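Nitrogenase molybdenum-iron protein beta chain (Clostridium pasteurianum, PDB 4WES) forms the molybdenum-iron component of nitrogenase together with the alpha chain, shares an [8Fe-7S] cluster with it, and takes part in reducing dinitrogen to ammonium. Local coordinates at residues E192-P197 against K286-S291; A272-I277 against V425-A430. One frame throughout, in Å; residues are numbered along the deposited sequence. Where two conformers were deposited one is given.

Contact 1: residues E192-P197 against K286-S291; sequences EAMDIP and KEVPAS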
ATOM      1  N   GLU B 192     -25.661  11.361  -8.502  1.00 13.78           N
ATOM      2  CA  GLU B 192     -25.846  11.381  -9.955  1.00 15.05           C
ATOM      3  C   GLU B 192     -26.278  10.005 -10.454  1.00 13.69           C
ATOM      4  O   GLU B 192     -27.160   9.899 -11.324  1.00 15.59           O
ATOM      5  CB  GLU B 192     -24.567  11.863 -10.618  1.00 15.35           C
ATOM      6  CG  GLU B 192     -24.376  13.352 -10.327  1.00 17.29           C
ATOM      7  CD  GLU B 192     -23.006  13.902 -10.613  1.00 23.29           C
ATOM      8  OE1 GLU B 192     -22.169  13.177 -11.185  1.00 30.17           O
ATOM      9  OE2 GLU B 192     -22.796  15.091 -10.235  1.00 22.21           O
ATOM     10  N   ALA B 193     -25.700   8.936  -9.905  1.00 13.89           N
ATOM     11  CA  ALA B 193     -26.114   7.585 -10.301  1.00 14.76           C
ATOM     12  C   ALA B 193     -27.581   7.316  -9.907  1.00 15.00           C
ATOM     13  O   ALA B 193     -28.291   6.576 -10.604  1.00 16.56           O
ATOM     14  CB  ALA B 193     -25.187   6.539  -9.704  1.00 15.17           C
ATOM     15  N   MET B 194     -28.019   7.879  -8.788  1.00 14.33           N
ATOM     16  CA  MET B 194     -29.398   7.772  -8.315  0.62 13.67           C
ATOM     17  C   MET B 194     -30.353   8.674  -9.122  1.00 16.19           C
ATOM     18  O   MET B 194     -31.568   8.573  -8.954  1.00 17.62           O
ATOM     19  CB  MET B 194     -29.526   8.134  -6.828  0.62 12.94           C
ATOM     20  CG  MET B 194     -28.932   7.120  -5.828  0.62 13.36           C
ATOM     21  SD  MET B 194     -29.800   5.559  -5.703  0.62 12.61           S
ATOM     22  CE  MET B 194     -31.332   6.040  -4.890  0.62 15.21           C
ATOM     23  N   ASP B 195     -29.806   9.570  -9.943  1.00 14.75           N
ATOM     24  CA  ASP B 195     -30.566  10.548 -10.701  1.00 16.60           C
ATOM     25  C   ASP B 195     -31.335  11.520  -9.792  1.00 16.72           C
ATOM     26  O   ASP B 195     -32.498  11.860 -10.064  1.00 17.87           O
ATOM     27  CB  ASP B 195     -31.506   9.861 -11.711  1.00 20.14           C
ATOM     28  CG  ASP B 195     -32.004  10.811 -12.779  1.00 26.33           C
ATOM     29  OD1 ASP B 195     -31.321  11.828 -13.076  1.00 27.08           O
ATOM     30  OD2 ASP B 195     -33.079  10.531 -13.339  1.00 27.90           O
ATOM     31  N   ILE B 196     -30.667  11.998  -8.745  1.00 14.53           N
ATOM     32  CA  ILE B 196     -31.232  12.908  -7.780  1.00 14.46           C
ATOM     33  C   ILE B 196     -30.529  14.271  -7.852  1.00 14.58           C
ATOM     34  O   ILE B 196     -29.363  14.378  -7.496  1.00 15.62           O
ATOM     35  CB  ILE B 196     -31.128  12.340  -6.351  1.00 13.87           C
ATOM     36  CG1 ILE B 196     -31.979  11.087  -6.259  1.00 14.37           C
ATOM     37  CG2 ILE B 196     -31.536  13.359  -5.294  1.00 14.37           C
ATOM     38  CD1 ILE B 196     -31.753  10.269  -4.996  1.00 14.65           C
ATOM     39  N   PRO B 197     -31.245  15.325  -8.258  1.00 15.05           N
ATOM     40  CA  PRO B 197     -30.661  16.674  -8.232  1.00 15.16           C
ATOM     41  C   PRO B 197     -30.303  17.114  -6.826  1.00 13.58           C
ATOM     42  O   PRO B 197     -31.055  16.816  -5.882  1.00 14.67           O
ATOM     43  CB  PRO B 197     -31.772  17.559  -8.837  1.00 18.79           C
ATOM     44  CG  PRO B 197     -32.550  16.602  -9.711  1.00 19.31           C
ATOM     45  CD  PRO B 197     -32.538  15.299  -8.962  1.00 17.07           C
ATOM     46  N   LYS B 286     -36.875   7.259  -5.850  1.00 19.86           N
ATOM     47  CA  LYS B 286     -35.986   6.749  -6.896  1.00 20.68           C
ATOM     48  C   LYS B 286     -35.422   5.375  -6.506  1.00 20.22           C
ATOM     49  O   LYS B 286     -34.978   5.170  -5.383  1.00 19.53           O
ATOM     50  CB  LYS B 286     -34.855   7.749  -7.165  1.00 24.21           C
ATOM     51  CG  LYS B 286     -35.300   9.127  -7.649  1.00 31.67           C
ATOM     52  CD  LYS B 286     -35.219   9.295  -9.141  1.00 31.87           C
ATOM     53  CE  LYS B 286     -35.924  10.551  -9.644  1.00 40.63           C
ATOM     54  NZ  LYS B 286     -35.340  11.823  -9.144  1.00 46.93           N
ATOM     55  N   GLU B 287     -35.476   4.426  -7.442  1.00 19.25           N
ATOM     56  CA  GLU B 287     -34.932   3.098  -7.226  1.00 17.99           C
ATOM     57  C   GLU B 287     -33.392   3.112  -7.246  1.00 16.31           C
ATOM     58  O   GLU B 287     -32.771   3.959  -7.884  1.00 19.33           O
ATOM     59  CB  GLU B 287     -35.448   2.150  -8.310  1.00 24.47           C
ATOM     60  CG  GLU B 287     -36.990   2.063  -8.399  1.00 38.84           C
ATOM     61  CD  GLU B 287     -37.658   1.353  -7.223  1.00 63.71           C
ATOM     62  OE1 GLU B 287     -37.070   0.405  -6.657  1.00 61.85           O
ATOM     63  OE2 GLU B 287     -38.797   1.744  -6.877  1.00182.00           O
ATOM     64  N   VAL B 288     -32.798   2.172  -6.536  1.00 15.92           N
ATOM     65  CA  VAL B 288     -31.341   2.053  -6.516  1.00 14.74           C
ATOM     66  C   VAL B 288     -30.877   1.348  -7.802  1.00 15.10           C
ATOM     67  O   VAL B 288     -31.343   0.231  -8.095  1.00 16.93           O
ATOM     68  CB  VAL B 288     -30.873   1.257  -5.303  1.00 14.68           C
ATOM     69  CG1 VAL B 288     -29.344   1.161  -5.275  1.00 14.55           C
ATOM     70  CG2 VAL B 288     -31.378   1.918  -4.025  1.00 15.52           C
ATOM     71  N   PRO B 289     -30.028   2.005  -8.603  1.00 14.78           N
ATOM     72  CA  PRO B 289     -29.623   1.397  -9.879  1.00 15.54           C
ATOM     73  C   PRO B 289     -28.674   0.218  -9.742  1.00 15.04           C
ATOM     74  O   PRO B 289     -28.001   0.023  -8.713  1.00 14.77           O
ATOM     75  CB  PRO B 289     -28.928   2.536 -10.600  1.00 16.60           C
ATOM     76  CG  PRO B 289     -28.374   3.392  -9.506  1.00 17.01           C
ATOM     77  CD  PRO B 289     -29.401   3.325  -8.406  1.00 15.87           C
ATOM     78  N   ALA B 290     -28.610  -0.571 -10.802  1.00 15.94           N
ATOM     79  CA  ALA B 290     -27.813  -1.780 -10.814  1.00 16.75           C
ATOM     80  C   ALA B 290     -26.339  -1.502 -10.524  1.00 13.99           C
ATOM     81  O   ALA B 290     -25.657  -2.315  -9.887  1.00 14.97           O
ATOM     82  CB  ALA B 290     -27.971  -2.461 -12.164  1.00 20.76           C
ATOM     83  N   SER B 291     -25.836  -0.359 -11.002  1.00 14.50           N
ATOM     84  CA  SER B 291     -24.411  -0.054 -10.794  1.00 13.90           C
ATOM     85  C   SER B 291     -24.045   0.073  -9.323  1.00 12.54           C
ATOM     86  O   SER B 291     -23.017  -0.450  -8.886  1.00 12.71           O
ATOM     87  CB  SER B 291     -24.034   1.228 -11.544  1.00 16.63           C
ATOM     88  OG  SER B 291     -24.733   2.354 -11.041  1.00 18.29           O
TER
HETATM   89  O   HOH W   1     -32.576   6.082  -9.545  1.00 20.57           O
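Lys-286 reaches over the turn that ends helix 181-193 and gives its ammonium group to a backbone carbonyl. Lys-286 NZ donates a hydrogen bond of 3.0 Å to Asp-195 O, with a C=O...N angle of 145° and the donor tilted from the carbonyl plane. Asp-195, with positive phi, closes the helix in a Schellman motif. Bends in the Lys-286 side chain at chi2 (-98°) and chi4 (63°) lay CD 3.7 Å from Met-194 O and bring NZ down to Asp-195 O. The Lys-286 and Ile-196 side chains slide past each other in opposite directions, meeting at CG and CG1. The carboxylate of Asp-195 stays near the ammonium without touching it. The side chain of Glu-287 leaves the backbone pointing away, and Glu-287 takes part through its carbonyl. One water donates to both Glu-287 O (2.7 Å) and Met-194 O (2.8 Å), and so bridges the two loops. Met-194 has two conformers; in the one described, its sulfur nears the Val-288 backbone and its CE meets Val-288 CG2. Pro-289, the N-cap residue of helix 290-305, points its ring at the turn. Pro-289 CD lies 3.5 Å from Met-194 SD, the side chains crossing at about a right angle, and Pro-289 CG sits 3.4 Å from Ala-193 O. The contact thus joins the C-terminal end of helix 181-193 to the loop between helices 270-284 and 290-305. Ile-196 also packs on Leu-280 of helix 270-284, and Pro-197 shares a backbone hydrogen bond with Ile-172 of strand 172-175.

Contact 2: residues A272-I277 against V425-A430; sequences ATDEFI and VGYKGA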
ATOM      1  N   ALA B 272     -23.513   2.207   7.083  1.00 10.28           N
ATOM      2  CA  ALA B 272     -23.571   3.664   6.943  1.00 10.64           C
ATOM      3  C   ALA B 272     -23.779   4.073   5.472  1.00 10.50           C
ATOM      4  O   ALA B 272     -24.479   5.024   5.196  1.00 11.34           O
ATOM      5  CB  ALA B 272     -22.343   4.315   7.533  1.00 10.91           C
ATOM      6  N   THR B 273     -23.177   3.360   4.529  1.00  9.73           N
ATOM      7  CA  THR B 273     -23.475   3.646   3.120  1.00 10.72           C
ATOM      8  C   THR B 273     -24.907   3.226   2.790  1.00 10.36           C
ATOM      9  O   THR B 273     -25.638   3.981   2.129  1.00 10.61           O
ATOM     10  CB  THR B 273     -22.467   3.013   2.164  1.00 10.65           C
ATOM     11  OG1 THR B 273     -21.151   3.472   2.515  1.00 10.53           O
ATOM     12  CG2 THR B 273     -22.754   3.415   0.736  1.00  9.98           C
ATOM     13  N   ASP B 274     -25.315   2.055   3.246  1.00 10.79           N
ATOM     14  CA  ASP B 274     -26.689   1.607   3.039  1.00 11.20           C
ATOM     15  C   ASP B 274     -27.672   2.652   3.539  1.00 10.85           C
ATOM     16  O   ASP B 274     -28.685   2.933   2.884  1.00 11.84           O
ATOM     17  CB  ASP B 274     -26.934   0.297   3.796  1.00 11.64           C
ATOM     18  CG  ASP B 274     -26.347  -0.952   3.148  1.00 11.31           C
ATOM     19  OD1 ASP B 274     -25.798  -0.883   2.017  1.00 11.98           O
ATOM     20  OD2 ASP B 274     -26.441  -2.011   3.819  1.00 12.41           O
ATOM     21  N   GLU B 275     -27.427   3.205   4.734  1.00 11.00           N
ATOM     22  CA  GLU B 275     -28.364   4.192   5.313  1.00 11.47           C
ATOM     23  C   GLU B 275     -28.448   5.461   4.459  1.00 11.15           C
ATOM     24  O   GLU B 275     -29.519   6.085   4.322  1.00 11.91           O
ATOM     25  CB  GLU B 275     -27.948   4.525   6.738  1.00 11.85           C
ATOM     26  CG  GLU B 275     -28.247   3.370   7.691  1.00 13.78           C
ATOM     27  CD  GLU B 275     -27.333   3.265   8.913  1.00 17.06           C
ATOM     28  OE1 GLU B 275     -26.546   4.207   9.245  1.00 17.59           O
ATOM     29  OE2 GLU B 275     -27.399   2.172   9.562  1.00 20.65           O
ATOM     30  N   PHE B 276     -27.339   5.881   3.878  1.00 10.90           N
ATOM     31  CA  PHE B 276     -27.307   7.017   2.960  1.00 11.80           C
ATOM     32  C   PHE B 276     -28.099   6.714   1.698  1.00 11.06           C
ATOM     33  O   PHE B 276     -28.939   7.526   1.304  1.00 12.27           O
ATOM     34  CB  PHE B 276     -25.817   7.351   2.655  1.00 11.40           C
ATOM     35  CG  PHE B 276     -25.610   8.306   1.528  1.00 11.42           C
ATOM     36  CD1 PHE B 276     -25.889   9.653   1.681  1.00 13.84           C
ATOM     37  CD2 PHE B 276     -25.123   7.875   0.324  1.00 13.83           C
ATOM     38  CE1 PHE B 276     -25.684  10.539   0.625  1.00 14.57           C
ATOM     39  CE2 PHE B 276     -24.916   8.749  -0.729  1.00 14.33           C
ATOM     40  CZ  PHE B 276     -25.216  10.083  -0.582  1.00 12.72           C
ATOM     41  N   ILE B 277     -27.847   5.582   1.054  1.00 11.24           N
ATOM     42  CA  ILE B 277     -28.571   5.230  -0.167  1.00 11.75           C
ATOM     43  C   ILE B 277     -30.075   5.105   0.128  1.00 12.52           C
ATOM     44  O   ILE B 277     -30.925   5.598  -0.641  1.00 12.72           O
ATOM     45  CB  ILE B 277     -28.021   3.927  -0.759  1.00 11.56           C
ATOM     46  CG1 ILE B 277     -26.573   4.102  -1.208  1.00 13.20           C
ATOM     47  CG2 ILE B 277     -28.872   3.415  -1.917  1.00 13.09           C
ATOM     48  CD1 ILE B 277     -26.339   5.134  -2.278  1.00 14.06           C
ATOM     49  N   VAL B 425     -15.429   7.017   1.569  1.00 10.78           N
ATOM     50  CA  VAL B 425     -16.866   6.858   1.687  1.00  9.94           C
ATOM     51  C   VAL B 425     -17.448   6.000   0.568  1.00  9.38           C
ATOM     52  O   VAL B 425     -16.822   5.774  -0.477  1.00  9.48           O
ATOM     53  CB  VAL B 425     -17.576   8.229   1.708  1.00  9.74           C
ATOM     54  CG1 VAL B 425     -17.132   9.044   2.897  1.00 12.10           C
ATOM     55  CG2 VAL B 425     -17.411   8.991   0.385  1.00 11.06           C
ATOM     56  N   GLY B 426     -18.678   5.570   0.777  1.00  9.60           N
ATOM     57  CA  GLY B 426     -19.381   4.773  -0.203  1.00 10.23           C
ATOM     58  C   GLY B 426     -18.907   3.339  -0.273  1.00  9.59           C
ATOM     59  O   GLY B 426     -17.996   2.916   0.440  1.00  9.87           O
ATOM     60  N   TYR B 427     -19.541   2.542  -1.131  1.00  9.39           N
ATOM     61  CA  TYR B 427     -19.073   1.183  -1.346  1.00  9.19           C
ATOM     62  C   TYR B 427     -17.692   1.196  -1.977  1.00  9.87           C
ATOM     63  O   TYR B 427     -16.840   0.364  -1.610  1.00 10.76           O
ATOM     64  CB  TYR B 427     -20.083   0.394  -2.192  1.00 10.82           C
ATOM     65  CG  TYR B 427     -21.483   0.445  -1.626  1.00 10.24           C
ATOM     66  CD1 TYR B 427     -21.783  -0.067  -0.368  1.00 10.59           C
ATOM     67  CD2 TYR B 427     -22.537   0.993  -2.350  1.00 10.90           C
ATOM     68  CE1 TYR B 427     -23.069  -0.014   0.172  1.00 11.00           C
ATOM     69  CE2 TYR B 427     -23.808   1.054  -1.831  1.00 11.75           C
ATOM     70  CZ  TYR B 427     -24.082   0.548  -0.574  1.00 10.73           C
ATOM     71  OH  TYR B 427     -25.352   0.634  -0.071  1.00 12.34           O
ATOM     72  N   LYS B 428     -17.441   2.136  -2.876  1.00 10.35           N
ATOM     73  CA  LYS B 428     -16.146   2.274  -3.520  1.00 11.66           C
ATOM     74  C   LYS B 428     -15.025   2.543  -2.505  1.00  9.60           C
ATOM     75  O   LYS B 428     -13.943   1.948  -2.543  1.00 10.62           O
ATOM     76  CB  LYS B 428     -16.220   3.424  -4.527  1.00 12.72           C
ATOM     77  CG  LYS B 428     -14.961   3.756  -5.295  1.00 20.02           C
ATOM     78  CD  LYS B 428     -15.056   4.873  -6.346  1.00 27.85           C
ATOM     79  CE  LYS B 428     -13.647   5.138  -6.890  1.00 59.68           C
ATOM     80  NZ  LYS B 428     -13.492   6.379  -7.710  1.00 63.71           N
ATOM     81  N   GLY B 429     -15.280   3.473  -1.597  1.00  9.73           N
ATOM     82  CA  GLY B 429     -14.312   3.805  -0.570  1.00  9.55           C
ATOM     83  C   GLY B 429     -14.106   2.666   0.406  1.00  8.91           C
ATOM     84  O   GLY B 429     -12.984   2.415   0.874  1.00 10.19           O
ATOM     85  N   ALA B 430     -15.171   1.929   0.716  1.00  9.24           N
ATOM     86  CA  ALA B 430     -15.064   0.779   1.599  1.00  9.40           C
ATOM     87  C   ALA B 430     -14.181  -0.306   0.994  1.00  9.34           C
ATOM     88  O   ALA B 430     -13.387  -0.928   1.707  1.00  9.77           O
ATOM     89  CB  ALA B 430     -16.452   0.225   1.902  1.00  9.62           C
TER
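Thr-273 sets its methyl group squarely over the ring of Tyr-427. Thr-273 CG2 lies 3.5 Å from the centroid of the Tyr-427 ring and 13° off the normal, a CH-pi contact over the face. The threonine methyl is anti to its own backbone N, which leaves OG1 beside that nitrogen. Thr-273 OG1 approaches Gly-426 CA at 3.5 Å, but its main hydrogen bond goes to Gly-269 O, one turn back, with a weak one to Pro-267 O. Asp-274 meets the same ring at its edge. Tyr-427 OH donates to Asp-274 OD1 at 2.6 Å, a short bond that uses the anti lone pair of the carboxylate oxygen. The carboxylate and ring planes stand 58° apart. OD1 also forms a salt bridge with Arg-296, so this buried oxygen is held by two donors; the arginine would be expected to stabilise its negative charge. Ile-277, one turn on from Thr-273, brings CG1 to 3.8 Å from Tyr-427 OH and so adds an apolar neighbour to the phenol end. Gly-426 comes close to Thr-273, with 5.4 Å between their CA atoms. The segments of helices 270-284 and 426-448 run nearly antiparallel, at 169°, with axes 10.1 Å apart. Helix 290-305 borders Tyr-427 through Ile-292, Glu-295 and Arg-296, and Trp-519 of the alpha chain packs against Tyr-427. Phe-276 reaches helix 181-193 through Ile-187 and Leu-190.

Contact 1 lies at the surface and contact 2 is fully buried, with centres about 14 Å apart. The chemistry follows the place. The outer contact joins loops and helix ends through backbone carbonyls, a lysine, a bridging water and the apolar packing of methionine and proline. The inner one is made between helix segments, by a tyrosine ring and its hydrogen bond to an aspartate that is also salt-bridged. Helices 270-284 and 290-305 follow each other in the chain and tie the two together: 286-291 lies at their junction, and 272-277 is on the first. The contacts meet where Val-288 CG2 packs against Ile-277 CG2 at 3.6 Å. Trp-519 of the alpha chain touches both of these residues, so each contact also borders the subunit interface.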